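Local coordinates for protein uncharacterized HTH-type transcriptional regulator YybR (Bacillus subtilis, PDB 4A5N) that acts as a redox-responsive transcriptional regulator of the MarR/DUF24 type and probably binds DNA through a winged helix-turn-helix domain, at residues 26-31 against 58-63; 67-72 against 87-92. The protein carries 1 engineered substitution. One frame throughout, in Å; residues are numbered along the deposited sequence.

How the contacts relate
Contact 1 and contact 2 follow one another along the chain, about 12 Å apart between centres, and helix 54-66 ties them together: its middle forms one side of contact 1, and the chain leaving its C-terminal end enters contact 2. Contact 1 lies about 5 Å from the centre of the chain and is only partly buried, with apolar packing beside a lysine-glutamate salt bridge. Contact 2 is about 11 Å from that centre, yet most of its touching residues are buried. It relies on backbone carbonyls and a threonine hydroxyl rather than on charge, as suits a place where one helix ends and a short one begins, whereas contact 1 packs the sides of two helices. Each also comes within reach of the second subunit.

Contact 1: 26-31 against 58-63; sequences KWKGIL and TLQLRE
Lys28 and Glu63 join the N-terminal turn of helix 28-35 to helix 54-66, which by topology is the probable recognition helix of the winged helix-turn-helix domain. Lys28 NZ donates to Glu63 OE1 at 2.9 Å in a salt bridge and approaches that oxygen nearly along its C-O axis. Beyond CG the lysine chain is extended, which carries its ammonium group across to the other helix, while its aliphatic part passes Gln60. The Gln60 carbonyl oxygen rests against this methylene chain, OE1 lying 3.4 Å from Lys28 CG, a van der Waals touch and no hydrogen bond. A bend at chi2 (-66°) brings OE1 to the lysine chain and Gln60 CD to Trp27 CD1, with the amide plane 61° from the indole. Gln60 CG itself also lies 3.9 Å from Trp27 CD1. Lys26 CG covers one face of that ring.

Leu31 N is bonded to the O of Trp27, the N-cap residue, and Arg62 N and Glu63 N to Thr58 O and Leu59 O. Thr58 OG1 is satisfied by Gln54 O, one turn back. On the inner side Phe45 of helix 42-48 packs on both Leu31 and Leu61. There a single methyl of Leu31, CD1, touches both Gln60 CB at 3.9 Å and Leu61 CD2 at 4.1 Å.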
loop_
_atom_site.group_PDB
_atom_site.type_symbol
_atom_site.label_atom_id
_atom_site.label_comp_id
_atom_site.label_asym_id
_atom_site.label_seq_id
_atom_site.Cartn_x
_atom_site.Cartn_y
_atom_site.Cartn_z
ATOM N N LYS B 26 -1.034 2.470 -8.306
ATOM C CA LYS B 26 -0.330 3.709 -8.605
ATOM C C LYS B 26 -1.066 5.042 -8.313
ATOM O O LYS B 26 -0.420 6.086 -8.146
ATOM C CB LYS B 26 0.172 3.670 -10.059
ATOM C CG LYS B 26 0.913 4.925 -10.441
ATOM C CD LYS B 26 1.802 4.728 -11.665
ATOM C CE LYS B 26 2.843 5.825 -11.726
ATOM N NZ LYS B 26 4.023 5.361 -12.508
ATOM N N TRP B 27 -2.393 5.005 -8.192
ATOM C CA TRP B 27 -3.197 6.207 -8.251
ATOM C C TRP B 27 -4.105 6.427 -7.076
ATOM O O TRP B 27 -4.420 7.549 -6.759
ATOM C CB TRP B 27 -4.070 6.151 -9.486
ATOM C CG TRP B 27 -3.337 5.839 -10.765
ATOM C CD1 TRP B 27 -3.365 4.662 -11.486
ATOM C CD2 TRP B 27 -2.454 6.730 -11.505
ATOM N NE1 TRP B 27 -2.579 4.761 -12.620
ATOM C CE2 TRP B 27 -2.006 5.986 -12.682
ATOM C CE3 TRP B 27 -2.008 8.028 -11.322
ATOM C CZ2 TRP B 27 -1.142 6.533 -13.602
ATOM C CZ3 TRP B 27 -1.148 8.576 -12.269
ATOM C CH2 TRP B 27 -0.721 7.842 -13.378
ATOM N N LYS B 28 -4.580 5.379 -6.447
ATOM C CA LYS B 28 -5.660 5.590 -5.463
ATOM C C LYS B 28 -5.217 6.437 -4.283
ATOM O O LYS B 28 -6.009 7.203 -3.729
ATOM C CB LYS B 28 -6.240 4.251 -5.007
ATOM C CG LYS B 28 -7.206 3.602 -5.992
ATOM C CD LYS B 28 -7.503 2.171 -5.612
ATOM C CE LYS B 28 -8.212 1.420 -6.700
ATOM N NZ LYS B 28 -8.590 0.088 -6.194
ATOM N N GLY B 29 -3.985 6.251 -3.829
ATOM C CA GLY B 29 -3.451 7.037 -2.711
ATOM C C GLY B 29 -3.480 8.537 -2.947
ATOM O O GLY B 29 -3.822 9.321 -2.050
ATOM N N ILE B 30 -3.090 8.932 -4.164
ATOM C CA ILE B 30 -3.064 10.319 -4.581
ATOM C C ILE B 30 -4.482 10.852 -4.629
ATOM O O ILE B 30 -4.753 11.920 -4.081
ATOM C CB ILE B 30 -2.452 10.478 -6.003
ATOM C CG1 ILE B 30 -0.999 10.027 -6.048
ATOM C CG2 ILE B 30 -2.502 11.933 -6.498
ATOM C CD1 ILE B 30 -0.456 9.904 -7.461
ATOM N N LEU B 31 -5.379 10.090 -5.267
ATOM C CA LEU B 31 -6.786 10.482 -5.440
ATOM C C LEU B 31 -7.415 10.713 -4.060
ATOM O O LEU B 31 -7.987 11.756 -3.800
ATOM C CB LEU B 31 -7.577 9.420 -6.199
ATOM C CG LEU B 31 -7.097 9.261 -7.652
ATOM C CD1 LEU B 31 -7.916 8.189 -8.369
ATOM C CD2 LEU B 31 -7.153 10.618 -8.326
ATOM N N THR B 58 -11.146 7.185 -14.477
ATOM C CA THR B 58 -12.528 6.747 -14.285
ATOM C C THR B 58 -12.556 5.372 -13.605
ATOM O O THR B 58 -13.341 5.156 -12.734
ATOM C CB THR B 58 -13.309 6.653 -15.628
ATOM O OG1 THR B 58 -13.387 7.944 -16.211
ATOM C CG2 THR B 58 -14.746 6.108 -15.413
ATOM N N LEU B 59 -11.690 4.456 -14.032
ATOM C CA LEU B 59 -11.634 3.091 -13.497
ATOM C C LEU B 59 -11.204 3.096 -12.048
ATOM O O LEU B 59 -11.852 2.439 -11.206
ATOM C CB LEU B 59 -10.693 2.220 -14.334
ATOM C CG LEU B 59 -10.434 0.732 -14.027
ATOM C CD1 LEU B 59 -11.716 -0.011 -13.624
ATOM C CD2 LEU B 59 -9.802 0.096 -15.272
ATOM N N GLN B 60 -10.141 3.855 -11.740
ATOM C CA GLN B 60 -9.673 3.936 -10.347
ATOM C C GLN B 60 -10.758 4.505 -9.439
ATOM O O GLN B 60 -10.968 4.023 -8.305
ATOM C CB GLN B 60 -8.389 4.792 -10.215
ATOM C CG GLN B 60 -7.161 4.227 -10.925
ATOM C CD GLN B 60 -6.683 2.921 -10.325
ATOM O OE1 GLN B 60 -6.259 2.864 -9.174
ATOM N NE2 GLN B 60 -6.809 1.858 -11.084
ATOM N N LEU B 61 -11.443 5.541 -9.916
ATOM C CA LEU B 61 -12.512 6.151 -9.106
ATOM C C LEU B 61 -13.718 5.195 -8.940
ATOM O O LEU B 61 -14.328 5.176 -7.892
ATOM C CB LEU B 61 -12.948 7.517 -9.688
ATOM C CG LEU B 61 -11.978 8.695 -9.540
ATOM C CD1 LEU B 61 -12.330 9.835 -10.510
ATOM C CD2 LEU B 61 -11.918 9.203 -8.093
ATOM N N ARG B 62 -14.048 4.425 -9.976
ATOM C CA ARG B 62 -15.147 3.442 -9.918
ATOM C C ARG B 62 -14.839 2.356 -8.887
ATOM O O ARG B 62 -15.725 1.918 -8.131
ATOM C CB ARG B 62 -15.417 2.788 -11.305
ATOM C CG ARG B 62 -16.374 3.567 -12.204
ATOM C CD ARG B 62 -16.737 2.771 -13.460
ATOM N NE ARG B 62 -17.918 3.305 -14.154
ATOM C CZ ARG B 62 -19.087 2.667 -14.317
ATOM N NH1 ARG B 62 -19.284 1.422 -13.860
ATOM N NH2 ARG B 62 -20.083 3.279 -14.960
ATOM N N GLU B 63 -13.586 1.915 -8.841
ATOM C CA GLU B 63 -13.199 0.900 -7.867
ATOM C C GLU B 63 -13.263 1.423 -6.439
ATOM O O GLU B 63 -13.770 0.747 -5.567
ATOM C CB GLU B 63 -11.799 0.368 -8.135
ATOM C CG GLU B 63 -11.656 -0.249 -9.505
ATOM C CD GLU B 63 -10.347 -0.954 -9.676
ATOM O OE1 GLU B 63 -9.506 -0.844 -8.767
ATOM O OE2 GLU B 63 -10.160 -1.615 -10.739
#

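Contact 2: 67-72 against 87-92; sequences DGIVHR and TEFGRT
The ring of Phe89 turns its edge to the backbone of the 67-69 turn. Asp67 O lies in the ring plane, 3.7 Å from Phe89 CE2, and Gly68 O is also at the edge, 3.6 Å from Phe89 CD2. Ile69 CD1 comes in obliquely against the same CD2-CE2 side, and Asn107 of the second subunit also packs on the phenylalanine. The imidazole of His71 leads away from the contact, its NE2 bonded to Glu73, and Asp67 is salt-bridged to Arg115 of the second subunit.

Thr87 is the N-cap of the short, weakly bonded helix 88-91. With chi1 at 63°, OG1 sits between the backbone N and the carbonyl carbon, from where it donates to Gly68 O at 2.6 Å and accepts the capping bond from Gly90 N at 2.8 Å. Two bonds thus fix the hydroxyl. Thr87 N donates a hydrogen bond to Ile69 O at 3.0 Å. Gly90, lacking a side chain, lets its CA approach Ile69 O to 3.6 Å, while Thr87 CG2 lies against His71 N.

Gly68, with positive phi, closes helix 54-66 in a Schellman motif, so the contact joins a helix C-terminus to a helix start. Strand 70-75 follows directly and pairs antiparallel with strand 81-86 to form the wing. Ile69 packs on Val22 of helix 15-23 and on Phe32 of helix 28-35.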
loop_
_atom_site.group_PDB
_atom_site.type_symbol
_atom_site.label_atom_id
_atom_site.label_comp_id
_atom_site.label_asym_id
_atom_site.label_seq_id
_atom_site.Cartn_x
_atom_site.Cartn_y
_atom_site.Cartn_z
ATOM N N ASP B 67 -15.901 -0.030 -3.605
ATOM C CA ASP B 67 -15.433 -0.503 -2.325
ATOM C C ASP B 67 -16.005 0.336 -1.174
ATOM O O ASP B 67 -15.674 0.079 -0.030
ATOM C CB ASP B 67 -13.889 -0.450 -2.251
ATOM C CG ASP B 67 -13.206 -1.545 -3.075
ATOM O OD1 ASP B 67 -13.902 -2.471 -3.540
ATOM O OD2 ASP B 67 -11.967 -1.487 -3.218
ATOM N N GLY B 68 -16.820 1.345 -1.491
ATOM C CA GLY B 68 -17.455 2.196 -0.483
ATOM C C GLY B 68 -16.626 3.320 0.110
ATOM O O GLY B 68 -17.020 3.914 1.104
ATOM N N ILE B 69 -15.482 3.608 -0.497
ATOM C CA ILE B 69 -14.522 4.631 -0.024
ATOM C C ILE B 69 -14.782 6.027 -0.579
ATOM O O ILE B 69 -14.522 7.063 0.078
ATOM C CB ILE B 69 -13.095 4.235 -0.469
ATOM C CG1 ILE B 69 -12.785 2.771 -0.088
ATOM C CG2 ILE B 69 -12.048 5.214 0.078
ATOM C CD1 ILE B 69 -12.882 2.444 1.392
ATOM N N VAL B 70 -15.351 6.049 -1.769
ATOM C CA VAL B 70 -15.688 7.273 -2.444
ATOM C C VAL B 70 -17.160 7.328 -2.829
ATOM O O VAL B 70 -17.777 6.314 -3.194
ATOM C CB VAL B 70 -14.777 7.472 -3.673
ATOM C CG1 VAL B 70 -15.287 8.591 -4.589
ATOM C CG2 VAL B 70 -13.367 7.771 -3.195
ATOM N N HIS B 71 -17.726 8.529 -2.677
ATOM C CA HIS B 71 -19.067 8.843 -3.085
ATOM C C HIS B 71 -18.970 9.635 -4.364
ATOM O O HIS B 71 -18.137 10.574 -4.482
ATOM C CB HIS B 71 -19.815 9.641 -1.993
ATOM C CG HIS B 71 -21.199 10.079 -2.416
ATOM N ND1 HIS B 71 -22.267 9.243 -2.423
ATOM C CD2 HIS B 71 -21.658 11.294 -2.879
ATOM C CE1 HIS B 71 -23.351 9.900 -2.864
ATOM N NE2 HIS B 71 -22.983 11.158 -3.152
ATOM N N ARG B 72 -19.761 9.227 -5.350
ATOM C CA ARG B 72 -19.902 9.980 -6.614
ATOM C C ARG B 72 -21.305 10.621 -6.691
ATOM O O ARG B 72 -22.320 9.926 -6.894
ATOM C CB ARG B 72 -19.693 9.038 -7.797
ATOM C CG ARG B 72 -19.706 9.673 -9.180
ATOM C CD ARG B 72 -19.506 8.607 -10.256
ATOM N NE ARG B 72 -19.217 9.197 -11.571
ATOM C CZ ARG B 72 -20.104 9.416 -12.550
ATOM N NH1 ARG B 72 -21.373 9.064 -12.439
ATOM N NH2 ARG B 72 -19.693 9.984 -13.677
ATOM N N THR B 87 -16.317 8.975 1.617
ATOM C CA THR B 87 -17.415 8.569 2.465
ATOM C C THR B 87 -16.884 8.560 3.898
ATOM O O THR B 87 -15.659 8.567 4.120
ATOM C CB THR B 87 -17.878 7.155 2.081
ATOM O OG1 THR B 87 -16.819 6.215 2.306
ATOM C CG2 THR B 87 -18.327 7.105 0.602
ATOM N N GLU B 88 -17.777 8.508 4.869
ATOM C CA GLU B 88 -17.374 8.286 6.241
ATOM C C GLU B 88 -16.516 7.014 6.409
ATOM O O GLU B 88 -15.547 7.017 7.137
ATOM C CB GLU B 88 -18.601 8.271 7.176
ATOM C CG GLU B 88 -19.214 9.662 7.349
ATOM C CD GLU B 88 -18.165 10.771 7.582
ATOM O OE1 GLU B 88 -17.426 10.719 8.605
ATOM O OE2 GLU B 88 -18.048 11.688 6.718
ATOM N N PHE B 89 -16.861 5.946 5.708
ATOM C CA PHE B 89 -16.089 4.728 5.736
ATOM C C PHE B 89 -14.686 4.997 5.145
ATOM O O PHE B 89 -13.643 4.667 5.728
ATOM C CB PHE B 89 -16.808 3.692 4.900
ATOM C CG PHE B 89 -16.140 2.362 4.882
ATOM C CD1 PHE B 89 -15.814 1.706 6.069
ATOM C CD2 PHE B 89 -15.832 1.745 3.677
ATOM C CE1 PHE B 89 -15.192 0.463 6.052
ATOM C CE2 PHE B 89 -15.223 0.496 3.660
ATOM C CZ PHE B 89 -14.904 -0.148 4.839
ATOM N N GLY B 90 -14.678 5.642 3.996
ATOM C CA GLY B 90 -13.422 6.145 3.410
ATOM C C GLY B 90 -12.477 6.880 4.361
ATOM O O GLY B 90 -11.272 6.627 4.355
ATOM N N ARG B 91 -13.016 7.828 5.127
ATOM C CA ARG B 91 -12.275 8.636 6.082
ATOM C C ARG B 91 -11.587 7.796 7.155
ATOM O O ARG B 91 -10.635 8.275 7.763
ATOM C CB ARG B 91 -13.206 9.641 6.787
ATOM C CG ARG B 91 -13.848 10.692 5.904
ATOM C CD ARG B 91 -13.096 11.992 6.005
ATOM N NE ARG B 91 -13.567 13.037 5.091
ATOM C CZ ARG B 91 -12.780 14.035 4.698
ATOM N NH1 ARG B 91 -11.547 14.125 5.191
ATOM N NH2 ARG B 91 -13.218 14.963 3.882
ATOM N N THR B 92 -12.051 6.566 7.401
ATOM C CA THR B 92 -11.358 5.668 8.362
ATOM C C THR B 92 -9.973 5.236 7.886
ATOM O O THR B 92 -9.156 4.844 8.713
ATOM C CB THR B 92 -12.176 4.407 8.790
ATOM O OG1 THR B 92 -12.229 3.458 7.731
ATOM C CG2 THR B 92 -13.572 4.816 9.206
#